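Local coordinates for transglutaminase-like domain-containing protein (Streptococcus suis, PDB 4XZ7), which probably catalyses transglutaminase-type acyl transfer, linking protein glutamine side chains to amines, and acts as an antiphagocytic virulence factor of the bacterium, at residues B[212-217]-B[334-339]; B[274-277]-B[281-284]; B[297-302]-B[306-311]. One frame throughout, in Å; residues are numbered along the deposited sequence.

How the contacts relate
All three contacts lie in the transglutaminase-like domain of this N-terminal piece of a longer protein. Contact 3, a beta hairpin, is central: its centre is about 7 Å from that of contact 1 and about 9 Å from that of contact 2. Asp337 OD2 of contact 1 meets His307 ND1 at 2.6 Å. Contact 2 supplies the neighbouring strand, where Tyr283 O lies 2.9 Å from Arg299 N. Contacts 1 and 2, about 13 Å apart, touch where Val217 packs on Phe275. Asp310 in contact 3 hydrogen-bonds His295, consistent with the His-Asp pair of the family's Cys-His-Asp triad, whose cysteine typically starts the helix that ends in contact 2.

Contact 1 (B[212-217]-B[334-339]); sequences SERDKV and IGEDSY
Arg214 and Glu336 both set CG opposite the backbone nitrogen (chi1 -165° and 164°), and each chain then runs extended, so that two residues whose CA atoms are 9.5 Å apart can meet, NE of the arginine against OE1 of the glutamate. The side chains cross at about a right angle. Arg214 NE gives its proton to Glu336 OE1 at 3.0 Å, forming a salt bridge. The carboxylate oxygen lies in the guanidinium plane, at its edge, whereas from the glutamate's side the donor comes on the syn side but well out of the carboxylate plane; the two flat groups stand 83° apart. With the planes so turned, and NH2 engaged by Phe331 O, NE makes the one bond to the carboxylate, with no paired, coplanar grip. Two long, extended chains of opposite charge span the gap between the helix and the loop. Glu336 OE1 is also hydrogen-bonded by Tyr302 OH. Held from two directions, this oxygen would probably keep its negative charge. Both partners sit on ordered backbone. Ser212, short and polar, is the N-cap of the helix, its OG accepting a weak bond from Asp215 N at 3.4 Å. Across the gap, Glu336 occupies the first corner of a type II turn closed by a weak Ser338 N to Gly335 O bond, and its CB is directed toward the helix. The arrangement is a surface salt bridge tying the capped first turn of helix 213-227 to the beta turn before strand 340-343 in the transglutaminase-like fold.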
# COMPACT_ATOMS: atom_id res chain seq x y z
N SER B 212 -14.66 -43.04 6.59
CA SER B 212 -13.26 -42.98 6.99
C SER B 212 -12.72 -41.55 7.00
O SER B 212 -13.31 -40.64 6.41
CB SER B 212 -12.42 -43.85 6.06
OG SER B 212 -12.57 -43.44 4.71
N GLU B 213 -11.59 -41.37 7.67
CA GLU B 213 -10.90 -40.09 7.69
C GLU B 213 -10.42 -39.73 6.28
O GLU B 213 -10.53 -38.58 5.84
CB GLU B 213 -9.72 -40.16 8.66
CG GLU B 213 -10.12 -40.40 10.11
CD GLU B 213 -8.92 -40.63 11.01
OE1 GLU B 213 -7.92 -41.23 10.55
OE2 GLU B 213 -8.98 -40.21 12.19
N ARG B 214 -9.91 -40.74 5.58
CA ARG B 214 -9.42 -40.56 4.22
C ARG B 214 -10.48 -39.95 3.32
O ARG B 214 -10.21 -39.05 2.52
CB ARG B 214 -8.94 -41.89 3.65
CG ARG B 214 -8.10 -41.76 2.40
CD ARG B 214 -7.45 -43.09 2.07
NE ARG B 214 -6.72 -43.04 0.81
CZ ARG B 214 -7.11 -43.62 -0.32
NH1 ARG B 214 -8.23 -44.34 -0.36
NH2 ARG B 214 -6.37 -43.50 -1.42
N ASP B 215 -11.71 -40.44 3.44
CA ASP B 215 -12.78 -39.94 2.59
C ASP B 215 -13.22 -38.55 3.01
O ASP B 215 -13.72 -37.78 2.19
CB ASP B 215 -13.96 -40.91 2.58
CG ASP B 215 -13.71 -42.12 1.67
OD1 ASP B 215 -12.97 -41.96 0.67
OD2 ASP B 215 -14.25 -43.21 1.96
N LYS B 216 -13.04 -38.22 4.29
CA LYS B 216 -13.30 -36.86 4.76
C LYS B 216 -12.36 -35.91 4.04
O LYS B 216 -12.81 -34.93 3.43
CB LYS B 216 -13.13 -36.75 6.27
CG LYS B 216 -14.02 -37.73 7.06
CD LYS B 216 -14.06 -37.41 8.55
CE LYS B 216 -14.67 -38.55 9.34
NZ LYS B 216 -14.65 -38.26 10.81
N VAL B 217 -11.07 -36.23 4.09
CA VAL B 217 -10.05 -35.43 3.38
C VAL B 217 -10.40 -35.28 1.90
O VAL B 217 -10.46 -34.15 1.37
CB VAL B 217 -8.64 -36.06 3.50
CG1 VAL B 217 -7.66 -35.30 2.63
CG2 VAL B 217 -8.16 -36.06 4.94
N ILE B 334 -6.76 -37.91 -4.95
CA ILE B 334 -6.27 -36.59 -4.54
C ILE B 334 -4.75 -36.58 -4.34
O ILE B 334 -4.20 -35.72 -3.64
CB ILE B 334 -6.95 -36.06 -3.23
CG1 ILE B 334 -6.56 -36.90 -2.01
CG2 ILE B 334 -8.47 -35.98 -3.40
CD1 ILE B 334 -7.32 -38.17 -1.88
N GLY B 335 -4.07 -37.53 -4.98
CA GLY B 335 -2.62 -37.55 -5.03
C GLY B 335 -1.92 -37.74 -3.69
O GLY B 335 -0.77 -37.32 -3.54
N GLU B 336 -2.60 -38.36 -2.74
CA GLU B 336 -2.05 -38.66 -1.41
C GLU B 336 -0.61 -39.15 -1.47
O GLU B 336 -0.29 -40.12 -2.18
CB GLU B 336 -2.94 -39.69 -0.71
CG GLU B 336 -2.33 -40.38 0.50
CD GLU B 336 -3.30 -41.34 1.21
OE1 GLU B 336 -4.52 -41.06 1.25
OE2 GLU B 336 -2.83 -42.36 1.74
N ASP B 337 0.27 -38.44 -0.76
CA ASP B 337 1.66 -38.84 -0.55
C ASP B 337 2.47 -39.00 -1.82
O ASP B 337 3.25 -39.94 -1.95
CB ASP B 337 1.71 -40.16 0.22
CG ASP B 337 1.28 -40.00 1.64
OD1 ASP B 337 1.53 -38.90 2.19
OD2 ASP B 337 0.71 -40.95 2.21
N SER B 338 2.30 -38.07 -2.75
CA SER B 338 3.02 -38.16 -4.00
C SER B 338 4.34 -37.38 -3.93
O SER B 338 5.10 -37.34 -4.91
CB SER B 338 2.16 -37.64 -5.15
OG SER B 338 2.00 -36.25 -5.05
N TYR B 339 4.59 -36.76 -2.78
CA TYR B 339 5.82 -35.99 -2.58
C TYR B 339 6.88 -36.77 -1.81
O TYR B 339 6.57 -37.55 -0.91
CB TYR B 339 5.52 -34.70 -1.82
CG TYR B 339 4.90 -33.64 -2.68
CD1 TYR B 339 5.69 -32.67 -3.30
CD2 TYR B 339 3.53 -33.62 -2.90
CE1 TYR B 339 5.11 -31.71 -4.11
CE2 TYR B 339 2.94 -32.66 -3.70
CZ TYR B 339 3.73 -31.71 -4.31
OH TYR B 339 3.14 -30.75 -5.10

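Contact 2 (B[274-277]-B[281-284]); sequences AFNM and PAYV
Asn276, in the last turn of helix 264-277, lays its amide against the backbone of Ala282 and bonds to it twice. With CG opposite its carbonyl carbon (chi1 -79°) and the amide twisted by chi2 of -36°, the short side chain bends from the helix toward the strand. OD1 accepts from Ala282 N at 2.9 Å, while ND2 donates to Ala282 O at 3.2 Å; each donor is tilted out of the carbonyl plane of its acceptor. OD1 also rests 3.4 Å from Pro281 CA. Asparagine suits the place, since one amide offers both an acceptor and a donor. Beside it, Phe275 brings CB to within 3.7 Å of Ala282 CB, a methyl small enough to let helix and strand come close. The phenyl ring then leads away from the strand segment, with that methyl near its edge, and packs on Val300. Pro281 and Tyr283 bond through their backbones to strand 294-302, whereas Ala282, between them, relies on the amide. The chemistry therefore implies that Asn276 stands in for a neighbouring strand, satisfying a buried peptide N-H and C=O that would otherwise be costly in this apolar setting.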
# COMPACT_ATOMS: atom_id res chain seq x y z
N ALA B 274 -9.38 -26.46 8.36
CA ALA B 274 -10.53 -27.37 8.27
C ALA B 274 -10.26 -28.78 8.81
O ALA B 274 -11.12 -29.37 9.46
CB ALA B 274 -10.98 -27.46 6.83
N PHE B 275 -9.09 -29.33 8.53
CA PHE B 275 -8.75 -30.68 8.96
C PHE B 275 -8.56 -30.75 10.47
O PHE B 275 -8.88 -31.77 11.10
CB PHE B 275 -7.48 -31.17 8.26
CG PHE B 275 -7.66 -31.40 6.78
CD1 PHE B 275 -8.91 -31.72 6.27
CD2 PHE B 275 -6.59 -31.30 5.91
CE1 PHE B 275 -9.09 -31.95 4.90
CE2 PHE B 275 -6.76 -31.52 4.54
CZ PHE B 275 -8.01 -31.84 4.04
N ASN B 276 -8.01 -29.69 11.05
CA ASN B 276 -7.85 -29.65 12.50
C ASN B 276 -9.23 -29.61 13.15
O ASN B 276 -9.46 -30.29 14.14
CB ASN B 276 -6.98 -28.46 12.94
CG ASN B 276 -5.50 -28.72 12.75
OD1 ASN B 276 -5.03 -29.84 12.93
ND2 ASN B 276 -4.75 -27.69 12.36
N MET B 277 -10.14 -28.83 12.57
CA MET B 277 -11.52 -28.83 13.05
C MET B 277 -12.12 -30.24 13.00
O MET B 277 -12.85 -30.64 13.91
CB MET B 277 -12.37 -27.87 12.22
CG MET B 277 -12.11 -26.40 12.50
SD MET B 277 -13.04 -25.29 11.43
CE MET B 277 -14.72 -25.78 11.78
N PRO B 281 -5.20 -33.93 12.62
CA PRO B 281 -4.00 -33.12 12.84
C PRO B 281 -3.33 -32.68 11.55
O PRO B 281 -2.95 -33.54 10.74
CB PRO B 281 -3.09 -34.05 13.63
CG PRO B 281 -4.08 -34.86 14.47
CD PRO B 281 -5.27 -35.08 13.55
N ALA B 282 -3.22 -31.37 11.34
CA ALA B 282 -2.73 -30.84 10.08
C ALA B 282 -1.87 -29.59 10.24
O ALA B 282 -2.02 -28.82 11.19
CB ALA B 282 -3.90 -30.55 9.14
N TYR B 283 -0.94 -29.39 9.32
CA TYR B 283 -0.21 -28.12 9.26
C TYR B 283 0.19 -27.88 7.82
O TYR B 283 0.08 -28.77 6.96
CB TYR B 283 1.01 -28.10 10.22
CG TYR B 283 2.19 -29.01 9.88
CD1 TYR B 283 3.43 -28.47 9.55
CD2 TYR B 283 2.08 -30.40 9.92
CE1 TYR B 283 4.53 -29.27 9.26
CE2 TYR B 283 3.17 -31.22 9.62
CZ TYR B 283 4.39 -30.64 9.29
OH TYR B 283 5.49 -31.42 8.99
N VAL B 284 0.64 -26.66 7.55
CA VAL B 284 1.01 -26.26 6.20
C VAL B 284 2.50 -26.44 5.95
O VAL B 284 3.34 -26.03 6.76
CB VAL B 284 0.63 -24.78 5.94
CG1 VAL B 284 1.05 -24.35 4.56
CG2 VAL B 284 -0.86 -24.58 6.11

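Contact 3 (B[297-302]-B[306-311]); sequences TARVYY and WHTIDG
Four backbone bonds bind this antiparallel hairpin, two between Ala298 and Ile309 and two between Val300 and His307, where Val300 N reaches His307 O at 2.9 Å. Arg299 adds a side-on grip: its chain bends at chi2 and chi3 until NE and NH1, at 3.2 and 3.0 Å, both donate to Thr308 OG1, which lies near the guanidinium plane. A salt bridge from NH2 to Glu362 fixes the far end. His307 NE2 donates to Tyr302 O at 3.0 Å while ND1 is bonded to Asp337, an arrangement that would favour a protonated ring. That imidazole forms an offset stack on Tyr302, centroids 4.0 Å apart and planes at 26°; chi1 of 58° sets Tyr302 CG between backbone N and carbonyl carbon, bringing the phenol ring's centre under His307 CD2. On the face bearing Arg299, Tyr301 sets CB over the six-membered ring of Trp306, 3.7 Å from its centroid, a CH-pi contact, and turns its ring edge to the indole's five-membered ring. Compact Val300 CG2 fills in against Ile309 CG1 at 3.6 Å. Helix 213-227 covers Tyr302 and Ile309, and strand 282-288 flanks strand 294-302, leaving strand 305-309 at the margin of the five-stranded sheet.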
# COMPACT_ATOMS: atom_id res chain seq x y z
N THR B 297 1.59 -27.42 0.40
CA THR B 297 0.59 -28.47 0.58
C THR B 297 0.24 -28.57 2.06
O THR B 297 0.88 -27.92 2.88
CB THR B 297 1.12 -29.86 0.10
OG1 THR B 297 2.29 -30.21 0.85
CG2 THR B 297 1.46 -29.85 -1.39
N ALA B 298 -0.76 -29.37 2.42
CA ALA B 298 -0.97 -29.67 3.83
C ALA B 298 -0.39 -31.03 4.17
O ALA B 298 -0.33 -31.92 3.32
CB ALA B 298 -2.44 -29.63 4.19
N ARG B 299 0.04 -31.18 5.42
CA ARG B 299 0.31 -32.48 6.00
C ARG B 299 -0.81 -32.75 6.96
O ARG B 299 -1.16 -31.88 7.76
CB ARG B 299 1.65 -32.49 6.71
CG ARG B 299 2.81 -32.60 5.76
CD ARG B 299 3.68 -33.76 6.17
NE ARG B 299 3.67 -34.82 5.18
CZ ARG B 299 4.10 -36.05 5.39
NH1 ARG B 299 4.04 -36.92 4.41
NH2 ARG B 299 4.59 -36.41 6.58
N VAL B 300 -1.41 -33.94 6.84
CA VAL B 300 -2.59 -34.32 7.62
C VAL B 300 -2.40 -35.70 8.21
O VAL B 300 -1.87 -36.59 7.55
CB VAL B 300 -3.88 -34.35 6.76
CG1 VAL B 300 -5.10 -34.14 7.64
CG2 VAL B 300 -3.83 -33.30 5.68
N TYR B 301 -2.84 -35.88 9.45
CA TYR B 301 -2.71 -37.19 10.08
C TYR B 301 -4.01 -37.98 9.95
O TYR B 301 -5.05 -37.54 10.41
CB TYR B 301 -2.33 -37.05 11.55
CG TYR B 301 -2.09 -38.38 12.24
CD1 TYR B 301 -0.88 -39.05 12.09
CD2 TYR B 301 -3.06 -38.96 13.04
CE1 TYR B 301 -0.65 -40.27 12.72
CE2 TYR B 301 -2.85 -40.18 13.67
CZ TYR B 301 -1.63 -40.83 13.51
OH TYR B 301 -1.40 -42.04 14.13
N TYR B 302 -3.95 -39.14 9.31
CA TYR B 302 -5.09 -40.05 9.33
C TYR B 302 -4.63 -41.46 9.02
O TYR B 302 -3.55 -41.66 8.43
CB TYR B 302 -6.18 -39.60 8.35
CG TYR B 302 -5.75 -39.46 6.90
CD1 TYR B 302 -5.35 -38.23 6.39
CD2 TYR B 302 -5.77 -40.56 6.04
CE1 TYR B 302 -4.96 -38.10 5.06
CE2 TYR B 302 -5.39 -40.44 4.71
CZ TYR B 302 -4.99 -39.21 4.23
OH TYR B 302 -4.61 -39.09 2.91
N TRP B 306 1.04 -39.83 8.73
CA TRP B 306 1.07 -38.46 8.23
C TRP B 306 1.14 -38.52 6.71
O TRP B 306 1.96 -39.24 6.16
CB TRP B 306 2.26 -37.69 8.80
CG TRP B 306 2.03 -37.20 10.19
CD1 TRP B 306 2.42 -37.81 11.35
CD2 TRP B 306 1.34 -36.01 10.56
NE1 TRP B 306 2.01 -37.05 12.44
CE2 TRP B 306 1.35 -35.94 11.97
CE3 TRP B 306 0.72 -34.99 9.83
CZ2 TRP B 306 0.76 -34.89 12.66
CZ3 TRP B 306 0.13 -33.95 10.52
CH2 TRP B 306 0.16 -33.90 11.92
N HIS B 307 0.26 -37.76 6.06
CA HIS B 307 0.18 -37.74 4.60
C HIS B 307 0.38 -36.34 4.03
O HIS B 307 -0.05 -35.34 4.64
CB HIS B 307 -1.18 -38.26 4.14
CG HIS B 307 -1.52 -39.62 4.66
ND1 HIS B 307 -1.03 -40.78 4.09
CD2 HIS B 307 -2.27 -40.01 5.71
CE1 HIS B 307 -1.49 -41.82 4.76
NE2 HIS B 307 -2.24 -41.38 5.75
N THR B 308 0.99 -36.27 2.85
CA THR B 308 1.00 -35.03 2.09
C THR B 308 -0.24 -34.96 1.20
O THR B 308 -0.50 -35.87 0.39
CB THR B 308 2.26 -34.89 1.23
OG1 THR B 308 3.40 -35.26 2.00
CG2 THR B 308 2.42 -33.45 0.76
N ILE B 309 -1.02 -33.91 1.40
CA ILE B 309 -2.21 -33.62 0.62
C ILE B 309 -2.05 -32.32 -0.16
O ILE B 309 -1.94 -31.24 0.43
CB ILE B 309 -3.46 -33.52 1.51
CG1 ILE B 309 -3.60 -34.78 2.36
CG2 ILE B 309 -4.70 -33.27 0.66
CD1 ILE B 309 -3.90 -36.03 1.53
N ASP B 310 -1.98 -32.45 -1.49
CA ASP B 310 -1.91 -31.33 -2.43
C ASP B 310 -3.32 -30.96 -2.90
O ASP B 310 -3.93 -31.70 -3.68
CB ASP B 310 -1.05 -31.69 -3.65
CG ASP B 310 -0.62 -30.46 -4.45
OD1 ASP B 310 0.37 -30.59 -5.19
OD2 ASP B 310 -1.25 -29.38 -4.35
N GLY B 311 -3.84 -29.83 -2.42
CA GLY B 311 -5.20 -29.44 -2.73
C GLY B 311 -5.31 -28.74 -4.06
O GLY B 311 -6.39 -28.33 -4.48